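RNA polymerase II subunit A C-terminal domain phosphatase SSU72 (Homo sapiens, PDB 4H3K) dephosphorylates the C-terminal domain of RNA polymerase II and takes part in RNA processing and termination. Local coordinates at residues L26-Q36 against S52-K63; F125-Y136 against V154-Q162. The protein carries 1 engineered substitution. All blocks are in the same frame, centred on the assembly; numbering follows the deposited sequence.

Contact 1 of 2, residues L26-Q36 against S52-K63. Engineered in segment 26-36: S32 (natural residue Cys). With PO4 (phosphate ion), chain F.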
loop_
_atom_site.group_PDB
_atom_site.type_symbol
_atom_site.label_atom_id
_atom_site.label_comp_id
_atom_site.label_asym_id
_atom_site.label_seq_id
_atom_site.Cartn_x
_atom_site.Cartn_y
_atom_site.Cartn_z
ATOM N N LEU B 26 -15.711 2.268 -2.280
ATOM C CA LEU B 26 -14.384 2.956 -2.424
ATOM C C LEU B 26 -14.114 3.750 -1.164
ATOM O O LEU B 26 -14.911 4.594 -0.791
ATOM C CB LEU B 26 -14.380 3.905 -3.617
ATOM C CG LEU B 26 -13.031 4.552 -3.947
ATOM C CD1 LEU B 26 -12.143 3.592 -4.743
ATOM C CD2 LEU B 26 -13.266 5.849 -4.716
ATOM N N ARG B 27 -13.007 3.454 -0.500
ATOM C CA ARG B 27 -12.656 4.151 0.733
ATOM C C ARG B 27 -11.706 5.275 0.388
ATOM O O ARG B 27 -10.566 5.019 -0.041
ATOM C CB ARG B 27 -12.007 3.185 1.722
ATOM C CG ARG B 27 -12.956 2.061 2.225
ATOM C CD ARG B 27 -12.361 1.418 3.466
ATOM N NE ARG B 27 -11.722 2.461 4.272
ATOM C CZ ARG B 27 -12.317 3.126 5.257
ATOM N NH1 ARG B 27 -13.565 2.830 5.595
ATOM N NH2 ARG B 27 -11.661 4.074 5.908
ATOM N N VAL B 28 -12.166 6.512 0.565
ATOM C CA VAL B 28 -11.366 7.684 0.191
ATOM C C VAL B 28 -10.940 8.494 1.414
ATOM O O VAL B 28 -11.692 8.585 2.398
ATOM C CB VAL B 28 -12.205 8.589 -0.732
ATOM C CG1 VAL B 28 -11.422 9.867 -1.172
ATOM C CG2 VAL B 28 -12.681 7.795 -1.920
ATOM N N ALA B 29 -9.746 9.072 1.343
ATOM C CA ALA B 29 -9.292 10.118 2.257
ATOM C C ALA B 29 -9.023 11.348 1.428
ATOM O O ALA B 29 -8.455 11.246 0.333
ATOM C CB ALA B 29 -8.028 9.710 2.997
ATOM N N VAL B 30 -9.495 12.496 1.909
ATOM C CA VAL B 30 -9.140 13.766 1.306
ATOM C C VAL B 30 -8.322 14.569 2.312
ATOM O O VAL B 30 -8.691 14.659 3.491
ATOM C CB VAL B 30 -10.374 14.584 0.852
ATOM C CG1 VAL B 30 -9.881 15.829 0.089
ATOM C CG2 VAL B 30 -11.273 13.759 -0.072
ATOM N N VAL B 31 -7.205 15.139 1.835
ATOM C CA VAL B 31 -6.197 15.751 2.710
ATOM C C VAL B 31 -5.866 17.183 2.251
ATOM O O VAL B 31 -5.557 17.427 1.076
ATOM C CB VAL B 31 -4.894 14.905 2.728
ATOM C CG1 VAL B 31 -3.977 15.347 3.868
ATOM C CG2 VAL B 31 -5.215 13.415 2.862
ATOM N N SER B 32 -5.948 18.142 3.172
ATOM C CA SER B 32 -5.491 19.484 2.850
ATOM C C SER B 32 -4.400 19.848 3.854
ATOM O O SER B 32 -3.734 18.956 4.417
ATOM C CB SER B 32 -6.658 20.491 2.888
ATOM O OG SER B 32 -7.221 20.471 4.184
ATOM N N SER B 33 -4.201 21.137 4.088
ATOM C CA SER B 33 -3.150 21.532 5.039
ATOM C C SER B 33 -3.638 21.629 6.475
ATOM O O SER B 33 -3.051 21.029 7.395
ATOM C CB SER B 33 -2.473 22.815 4.585
ATOM O OG SER B 33 -1.358 23.006 5.420
ATOM N N SER B 34 -4.745 22.340 6.660
ATOM C CA SER B 34 -5.294 22.607 7.990
ATOM C C SER B 34 -6.516 21.749 8.342
ATOM O O SER B 34 -7.002 21.838 9.457
ATOM C CB SER B 34 -5.662 24.082 8.097
ATOM O OG SER B 34 -4.494 24.881 7.940
ATOM N N ASN B 35 -6.996 20.930 7.391
ATOM C CA ASN B 35 -8.283 20.185 7.523
ATOM C C ASN B 35 -9.410 21.125 7.966
ATOM O O ASN B 35 -10.168 20.839 8.922
ATOM C CB ASN B 35 -8.130 18.997 8.472
ATOM C CG ASN B 35 -9.252 17.991 8.356
ATOM O OD1 ASN B 35 -9.976 17.881 7.322
ATOM N ND2 ASN B 35 -9.397 17.215 9.399
ATOM N N GLN B 36 -9.522 22.246 7.258
ATOM C CA GLN B 36 -10.553 23.249 7.583
ATOM C C GLN B 36 -11.474 23.534 6.400
ATOM O O GLN B 36 -12.680 23.692 6.580
ATOM C CB GLN B 36 -9.898 24.559 7.973
ATOM C CG GLN B 36 -9.233 24.540 9.343
ATOM C CD GLN B 36 -10.280 24.454 10.462
ATOM O OE1 GLN B 36 -11.466 24.627 10.223
ATOM N NE2 GLN B 36 -9.835 24.160 11.672
ATOM N N SER B 52 -17.483 6.393 1.378
ATOM C CA SER B 52 -16.839 6.236 2.647
ATOM C C SER B 52 -15.638 7.167 2.579
ATOM O O SER B 52 -14.760 6.990 1.757
ATOM C CB SER B 52 -16.412 4.768 2.793
ATOM O OG SER B 52 -15.506 4.610 3.866
ATOM N N VAL B 53 -15.646 8.202 3.400
ATOM C CA VAL B 53 -14.632 9.237 3.331
ATOM C C VAL B 53 -14.135 9.664 4.716
ATOM O O VAL B 53 -14.894 9.714 5.659
ATOM C CB VAL B 53 -15.121 10.438 2.471
ATOM C CG1 VAL B 53 -16.479 10.977 2.946
ATOM C CG2 VAL B 53 -14.052 11.562 2.381
ATOM N N ARG B 54 -12.837 9.940 4.807
ATOM C CA ARG B 54 -12.252 10.564 5.972
ATOM C C ARG B 54 -11.421 11.733 5.435
ATOM O O ARG B 54 -11.075 11.779 4.247
ATOM C CB ARG B 54 -11.345 9.588 6.735
ATOM C CG ARG B 54 -11.973 8.239 7.161
ATOM C CD ARG B 54 -12.337 8.158 8.633
ATOM N NE ARG B 54 -11.493 8.969 9.535
ATOM C CZ ARG B 54 -10.511 8.513 10.318
ATOM N NH1 ARG B 54 -10.147 7.230 10.323
ATOM N NH2 ARG B 54 -9.865 9.364 11.106
ATOM N N SER B 55 -11.110 12.679 6.308
ATOM C CA SER B 55 -10.374 13.841 5.892
ATOM C C SER B 55 -9.331 14.215 6.928
ATOM O O SER B 55 -9.488 13.920 8.118
ATOM C CB SER B 55 -11.340 15.001 5.651
ATOM O OG SER B 55 -11.915 15.424 6.863
ATOM N N PHE B 56 -8.251 14.850 6.463
ATOM C CA PHE B 56 -7.075 15.093 7.291
ATOM C C PHE B 56 -6.385 16.347 6.826
ATOM O O PHE B 56 -6.666 16.851 5.736
ATOM C CB PHE B 56 -6.063 13.923 7.183
ATOM C CG PHE B 56 -6.637 12.591 7.549
ATOM C CD1 PHE B 56 -6.689 12.196 8.881
ATOM C CD2 PHE B 56 -7.143 11.734 6.551
ATOM C CE1 PHE B 56 -7.229 10.967 9.239
ATOM C CE2 PHE B 56 -7.683 10.510 6.877
ATOM C CZ PHE B 56 -7.722 10.107 8.233
ATOM N N GLY B 57 -5.465 16.831 7.658
ATOM C CA GLY B 57 -4.529 17.881 7.261
ATOM C C GLY B 57 -3.091 17.403 7.495
ATOM O O GLY B 57 -2.838 16.614 8.391
ATOM N N THR B 58 -2.151 17.870 6.681
ATOM C CA THR B 58 -0.746 17.532 6.889
ATOM C C THR B 58 0.071 18.651 7.505
ATOM O O THR B 58 1.249 18.443 7.810
ATOM C CB THR B 58 -0.046 17.179 5.581
ATOM O OG1 THR B 58 -0.275 18.231 4.641
ATOM C CG2 THR B 58 -0.573 15.827 5.036
ATOM N N GLY B 59 -0.529 19.834 7.676
ATOM C CA GLY B 59 0.204 20.977 8.213
ATOM C C GLY B 59 0.695 20.744 9.637
ATOM O O GLY B 59 0.132 19.931 10.394
ATOM N N THR B 60 1.747 21.470 10.011
ATOM C CA THR B 60 2.251 21.462 11.372
ATOM C C THR B 60 1.215 22.003 12.371
ATOM O O THR B 60 1.218 21.649 13.551
ATOM C CB THR B 60 3.559 22.309 11.421
ATOM O OG1 THR B 60 4.521 21.698 10.517
ATOM C CG2 THR B 60 4.151 22.297 12.787
ATOM N N HIS B 61 0.346 22.887 11.886
ATOM C CA HIS B 61 -0.657 23.550 12.714
ATOM C C HIS B 61 -1.829 23.958 11.823
ATOM O O HIS B 61 -1.751 23.874 10.596
ATOM C CB HIS B 61 -0.067 24.795 13.382
ATOM C CG HIS B 61 0.580 25.736 12.413
ATOM N ND1 HIS B 61 -0.095 26.787 11.831
ATOM C CD2 HIS B 61 1.828 25.756 11.892
ATOM C CE1 HIS B 61 0.716 27.431 11.012
ATOM N NE2 HIS B 61 1.886 26.818 11.024
ATOM N N VAL B 62 -2.892 24.417 12.462
ATOM C CA VAL B 62 -4.098 24.847 11.782
ATOM C C VAL B 62 -4.019 26.337 11.564
ATOM O O VAL B 62 -3.631 27.094 12.463
ATOM C CB VAL B 62 -5.332 24.524 12.632
ATOM C CG1 VAL B 62 -6.617 25.183 12.068
ATOM C CG2 VAL B 62 -5.483 23.004 12.738
ATOM N N LYS B 63 -4.368 26.747 10.356
ATOM C CA LYS B 63 -4.349 28.125 9.958
ATOM C C LYS B 63 -5.776 28.483 9.506
ATOM O O LYS B 63 -6.449 27.706 8.810
ATOM C CB LYS B 63 -3.317 28.300 8.840
ATOM C CG LYS B 63 -3.028 29.739 8.441
ATOM C CD LYS B 63 -2.730 29.872 6.934
ATOM C CE LYS B 63 -1.227 29.875 6.615
ATOM N NZ LYS B 63 -0.475 28.623 7.007
HETATM P P PO4 F . -7.359 23.798 4.230
HETATM O O1 PO4 F . -8.057 22.745 5.035
HETATM O O2 PO4 F . -7.562 25.189 4.851
HETATM O O3 PO4 F . -7.896 23.860 2.813
HETATM O O4 PO4 F . -5.881 23.556 4.115
HETATM O O HOH W 1 -1.463 24.501 7.983
#

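Contact 2 of 2, residues F125-Y136 against V154-Q162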
loop_
_atom_site.group_PDB
_atom_site.type_symbol
_atom_site.label_atom_id
_atom_site.label_comp_id
_atom_site.label_asym_id
_atom_site.label_seq_id
_atom_site.Cartn_x
_atom_site.Cartn_y
_atom_site.Cartn_z
ATOM N N PHE B 125 -6.952 3.218 3.129
ATOM C CA PHE B 125 -7.765 3.726 2.026
ATOM C C PHE B 125 -7.404 3.059 0.695
ATOM O O PHE B 125 -6.335 2.454 0.541
ATOM C CB PHE B 125 -7.577 5.246 1.934
ATOM C CG PHE B 125 -7.885 5.934 3.218
ATOM C CD1 PHE B 125 -9.209 6.156 3.590
ATOM C CD2 PHE B 125 -6.876 6.257 4.100
ATOM C CE1 PHE B 125 -9.513 6.765 4.791
ATOM C CE2 PHE B 125 -7.178 6.848 5.340
ATOM C CZ PHE B 125 -8.499 7.102 5.673
ATOM N N ASP B 126 -8.321 3.165 -0.243
ATOM C CA ASP B 126 -8.076 2.789 -1.626
ATOM C C ASP B 126 -7.419 3.956 -2.339
ATOM O O ASP B 126 -6.571 3.768 -3.217
ATOM C CB ASP B 126 -9.411 2.488 -2.323
ATOM C CG ASP B 126 -10.147 1.291 -1.688
ATOM O OD1 ASP B 126 -9.500 0.268 -1.438
ATOM O OD2 ASP B 126 -11.364 1.377 -1.479
ATOM N N LEU B 127 -7.852 5.169 -1.978
ATOM C CA LEU B 127 -7.496 6.369 -2.739
ATOM C C LEU B 127 -7.353 7.538 -1.804
ATOM O O LEU B 127 -8.230 7.774 -0.972
ATOM C CB LEU B 127 -8.561 6.674 -3.796
ATOM C CG LEU B 127 -8.417 8.003 -4.550
ATOM C CD1 LEU B 127 -7.104 7.990 -5.377
ATOM C CD2 LEU B 127 -9.636 8.263 -5.441
ATOM N N ILE B 128 -6.216 8.232 -1.906
ATOM C CA ILE B 128 -5.981 9.422 -1.094
ATOM C C ILE B 128 -5.859 10.584 -2.059
ATOM O O ILE B 128 -5.015 10.559 -2.940
ATOM C CB ILE B 128 -4.704 9.307 -0.207
ATOM C CG1 ILE B 128 -4.801 8.081 0.753
ATOM C CG2 ILE B 128 -4.451 10.645 0.521
ATOM C CD1 ILE B 128 -3.435 7.704 1.510
ATOM N N LEU B 129 -6.695 11.601 -1.881
ATOM C CA LEU B 129 -6.655 12.785 -2.715
ATOM C C LEU B 129 -6.112 13.941 -1.908
ATOM O O LEU B 129 -6.618 14.219 -0.812
ATOM C CB LEU B 129 -8.052 13.121 -3.186
ATOM C CG LEU B 129 -8.576 12.029 -4.132
ATOM C CD1 LEU B 129 -10.031 11.893 -4.005
ATOM C CD2 LEU B 129 -8.228 12.418 -5.542
ATOM N N THR B 130 -5.116 14.634 -2.454
ATOM C CA THR B 130 -4.534 15.781 -1.772
ATOM C C THR B 130 -4.888 17.036 -2.544
ATOM O O THR B 130 -5.130 16.976 -3.753
ATOM C CB THR B 130 -2.994 15.630 -1.590
ATOM O OG1 THR B 130 -2.355 15.577 -2.872
ATOM C CG2 THR B 130 -2.679 14.315 -0.842
ATOM N N CYS B 131 -4.917 18.180 -1.846
ATOM C CA CYS B 131 -5.454 19.413 -2.404
ATOM C C CYS B 131 -4.383 20.437 -2.804
ATOM O O CYS B 131 -4.729 21.522 -3.210
ATOM C CB CYS B 131 -6.479 20.037 -1.434
ATOM S SG CYS B 131 -7.854 18.892 -1.049
ATOM N N GLU B 132 -3.097 20.082 -2.673
ATOM C CA GLU B 132 -1.984 20.840 -3.218
ATOM C C GLU B 132 -0.696 20.064 -3.103
ATOM O O GLU B 132 -0.562 19.170 -2.260
ATOM C CB GLU B 132 -1.813 22.248 -2.586
ATOM C CG GLU B 132 -1.333 22.258 -1.168
ATOM C CD GLU B 132 -1.078 23.697 -0.688
ATOM O OE1 GLU B 132 -2.045 24.360 -0.308
ATOM O OE2 GLU B 132 0.072 24.154 -0.750
ATOM N N GLU B 133 0.256 20.397 -3.974
ATOM C CA GLU B 133 1.446 19.566 -4.110
ATOM C C GLU B 133 2.260 19.422 -2.811
ATOM O O GLU B 133 2.815 18.353 -2.526
ATOM C CB GLU B 133 2.323 20.087 -5.257
ATOM C CG GLU B 133 3.444 19.160 -5.563
ATOM C CD GLU B 133 4.305 19.636 -6.713
ATOM O OE1 GLU B 133 3.887 20.576 -7.394
ATOM O OE2 GLU B 133 5.398 19.072 -6.935
ATOM N N ARG B 134 2.323 20.489 -2.017
ATOM C CA ARG B 134 3.021 20.411 -0.716
ATOM C C ARG B 134 2.383 19.345 0.202
ATOM O O ARG B 134 3.071 18.693 0.978
ATOM C CB ARG B 134 2.956 21.798 -0.031
ATOM C CG ARG B 134 3.734 21.963 1.277
ATOM C CD ARG B 134 3.086 23.071 2.204
ATOM N NE ARG B 134 1.862 22.559 2.862
ATOM C CZ ARG B 134 1.711 22.345 4.174
ATOM N NH1 ARG B 134 2.681 22.646 5.041
ATOM N NH2 ARG B 134 0.580 21.827 4.630
ATOM N N VAL B 135 1.060 19.237 0.158
ATOM C CA VAL B 135 0.317 18.278 0.975
ATOM C C VAL B 135 0.572 16.866 0.415
ATOM O O VAL B 135 0.811 15.918 1.177
ATOM C CB VAL B 135 -1.194 18.603 0.977
ATOM C CG1 VAL B 135 -2.006 17.451 1.569
ATOM C CG2 VAL B 135 -1.456 19.906 1.731
ATOM N N TYR B 136 0.546 16.748 -0.916
ATOM C CA TYR B 136 0.936 15.488 -1.608
ATOM C C TYR B 136 2.340 15.015 -1.127
ATOM O O TYR B 136 2.539 13.844 -0.781
ATOM C CB TYR B 136 0.945 15.771 -3.098
ATOM C CG TYR B 136 1.338 14.643 -4.034
ATOM C CD1 TYR B 136 0.379 13.747 -4.515
ATOM C CD2 TYR B 136 2.660 14.513 -4.480
ATOM C CE1 TYR B 136 0.721 12.742 -5.435
ATOM C CE2 TYR B 136 3.013 13.519 -5.412
ATOM C CZ TYR B 136 2.038 12.634 -5.862
ATOM O OH TYR B 136 2.381 11.683 -6.773
ATOM N N VAL B 154 -1.819 1.860 -1.981
ATOM C CA VAL B 154 -2.789 2.936 -1.906
ATOM C C VAL B 154 -2.407 4.003 -2.947
ATOM O O VAL B 154 -1.264 4.438 -3.023
ATOM C CB VAL B 154 -3.019 3.516 -0.444
ATOM C CG1 VAL B 154 -1.715 4.018 0.206
ATOM C CG2 VAL B 154 -4.093 4.628 -0.446
ATOM N N HIS B 155 -3.376 4.370 -3.780
ATOM C CA HIS B 155 -3.188 5.385 -4.813
ATOM C C HIS B 155 -3.342 6.769 -4.222
ATOM O O HIS B 155 -4.302 7.028 -3.475
ATOM C CB HIS B 155 -4.181 5.121 -5.963
ATOM C CG HIS B 155 -3.731 4.006 -6.845
ATOM N ND1 HIS B 155 -3.773 2.687 -6.449
ATOM C CD2 HIS B 155 -3.069 4.021 -8.031
ATOM C CE1 HIS B 155 -3.235 1.930 -7.391
ATOM N NE2 HIS B 155 -2.823 2.719 -8.372
ATOM N N VAL B 156 -2.372 7.637 -4.516
ATOM C CA VAL B 156 -2.376 8.990 -4.012
ATOM C C VAL B 156 -2.396 9.931 -5.237
ATOM O O VAL B 156 -1.536 9.839 -6.126
ATOM C CB VAL B 156 -1.114 9.282 -3.147
ATOM C CG1 VAL B 156 -1.179 10.711 -2.605
ATOM C CG2 VAL B 156 -0.949 8.246 -1.990
ATOM N N VAL B 157 -3.396 10.804 -5.284
ATOM C CA VAL B 157 -3.583 11.703 -6.420
ATOM C C VAL B 157 -3.661 13.119 -5.884
ATOM O O VAL B 157 -4.376 13.389 -4.901
ATOM C CB VAL B 157 -4.846 11.360 -7.229
ATOM C CG1 VAL B 157 -5.116 12.400 -8.328
ATOM C CG2 VAL B 157 -4.733 9.901 -7.827
ATOM N N ASN B 158 -2.944 14.023 -6.545
ATOM C CA ASN B 158 -3.028 15.447 -6.213
ATOM C C ASN B 158 -3.835 16.239 -7.210
ATOM O O ASN B 158 -3.710 15.998 -8.414
ATOM C CB ASN B 158 -1.629 16.069 -6.149
ATOM C CG ASN B 158 -1.655 17.482 -5.628
ATOM O OD1 ASN B 158 -2.016 17.729 -4.465
ATOM N ND2 ASN B 158 -1.302 18.432 -6.493
ATOM N N VAL B 159 -4.622 17.201 -6.710
ATOM C CA VAL B 159 -5.126 18.316 -7.543
ATOM C C VAL B 159 -4.825 19.610 -6.810
ATOM O O VAL B 159 -5.233 19.747 -5.676
ATOM C CB VAL B 159 -6.667 18.433 -7.639
ATOM C CG1 VAL B 159 -7.070 19.226 -8.934
ATOM C CG2 VAL B 159 -7.386 17.166 -7.446
ATOM N N ASP B 160 -4.150 20.563 -7.453
ATOM C CA ASP B 160 -3.936 21.861 -6.839
ATOM C C ASP B 160 -5.243 22.645 -6.711
ATOM O O ASP B 160 -5.841 23.053 -7.699
ATOM C CB ASP B 160 -2.878 22.688 -7.566
ATOM C CG ASP B 160 -1.446 22.316 -7.158
ATOM O OD1 ASP B 160 -1.228 21.444 -6.296
ATOM O OD2 ASP B 160 -0.521 22.913 -7.730
ATOM N N ILE B 161 -5.677 22.856 -5.469
ATOM C CA ILE B 161 -6.861 23.666 -5.214
ATOM C C ILE B 161 -6.494 24.856 -4.335
ATOM O O ILE B 161 -5.935 24.680 -3.247
ATOM C CB ILE B 161 -7.974 22.844 -4.519
ATOM C CG1 ILE B 161 -8.398 21.634 -5.376
ATOM C CG2 ILE B 161 -9.183 23.767 -4.159
ATOM C CD1 ILE B 161 -9.052 20.475 -4.507
ATOM N N GLN B 162 -6.846 26.062 -4.776
ATOM C CA GLN B 162 -6.570 27.262 -3.979
ATOM C C GLN B 162 -7.380 27.260 -2.684
ATOM O O GLN B 162 -8.553 26.846 -2.650
ATOM C CB GLN B 162 -6.848 28.529 -4.790
ATOM C CG GLN B 162 -5.825 28.757 -5.902
ATOM C CD GLN B 162 -5.812 30.193 -6.424
ATOM O OE1 GLN B 162 -6.873 30.815 -6.629
ATOM N NE2 GLN B 162 -4.605 30.727 -6.661
HETATM O O HOH W 2 -5.648 1.251 -3.883
#

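Contact 1 of 2, residues L26-Q36 against S52-K63
V28 N meets S52 O and V28 O takes R54 N, opening a ladder of six backbone hydrogen bonds that ends with T58 N on S32 O. This parallel pairing joins the two strands of the beta-alpha-beta unit made by strand 27-32, helix 38-48 and strand 52-57. Beyond strand 27-32 the chain enters the CX5R phosphate-binding loop of cysteine-based phosphatases, which runs from position 32 to R38. S32 is an engineered residue in place of the natural cysteine. On one side of the sheet, A29 CB lies in the plane of the F56 ring at its edge, 4.0 Å from CE2. On this same side F56 CZ sits over one face of the R54 guanidinium, offset toward its rim; the R54 nitrogens form salt bridges with D123 and E116. V31 CG1, anti to the backbone N (chi1 -167°), reaches on to T58 CG2 at 3.6 Å. On the other side, V30 packs on A42 and L46 of helix 38-48. The phosphate loop rests on the chain after strand 52-57. S33 O accepts G59 N at 2.8 Å, on a lone pair, and S34 OG accepts K63 N at 3.1 Å. A water joins S33 OG and S34 OG to H61 O, to which it donates. N35 CB lies 3.5 Å from G57 N, and its amide reaches back beside S55 OG, which is hydrogen-bonded to H43 ND1. With an alanine here the amide is gone, which would probably open a gap over the F56 backbone and leave the S55 hydroxyl without this polar neighbour. The loop in turn presents its N-H groups to a phosphate, probably from the crystallisation liquor. S33 N and S34 N share phosphate O4. R38 NE and N37 N also hold the ion. S32 OG donates to phosphate O1 at 2.6 Å, and Q36 N reaches the same oxygen at 2.7 Å, nearly straight at 171°.

Contact 2 of 2, residues F125-Y136 against V154-Q162
Y136 turns the edge of its ring to V156 O, which lies near the ring plane and 3.7 Å from CE1. T130 OG1 is also at this ring's edge, in its plane. N158 CB approaches the ring obliquely, 3.5 Å from CD1, and the N158 amide is inclined 62° to it. A trans first torsion (chi1 179°) carries the Y136 ring from helix 133-145 over strand 153-159. The H155 ring, on the opposite face of the sheet, has D126 O and water 2 at its edge, and meets the ring of H209 with planes about 25° apart. Strands 127-130 and 153-159 pair in parallel, the two strands of a second beta-alpha-beta unit. I128 N bonds to H155 O, and V157 N to I128 O. On the H155 face, V157 is met by L127 CD1 on CG2 and by L129 CD2 on CB. On the Y136 face, I128 CB packs on V156 CG2, and I128 CD1 touches V154 CG2 at 3.7 Å. Here the packing turns polar, for T130 OG1 and the N158 side chain cross at about a right angle. Past the strands, I161 N bonds to C131 O at 2.8 Å, and C131 SG touches I161 CD1. D160 OD1 takes a weak bond from E133 N at 2.9 Å, in the first turn of helix 133-145. Outside the contact, E133 OE2 pairs with a basic side chain on the chain of another protein. E132 OE1, at the N-cap position, forms a salt bridge with R38 NH1 and I161 O accepts a hydrogen bond from that same nitrogen, so the two segments probably help to position an arginine whose NE holds the bound phosphate.

In the fold
From the N terminus, strand 27-32 runs into the phosphate loop and helix 38-48, and contact 1 closes this first crossover when strand 52-57 returns alongside. Contact 1 runs on into the start of strand 62-64, which pairs with strand 73-75. Helices 81-98 and 101-109 follow before contact 2 opens. Strand 127-130, helix 133-145 and strand 153-159 form the second crossover, which contact 2 closes. The two loops follow in series, neither nested nor crossed. They meet side by side in one sheet, where A29 O accepts L129 N and D126 OD2 accepts R27 N. Strand 207-213 completes the sheet, antiparallel, beyond strand 153-159.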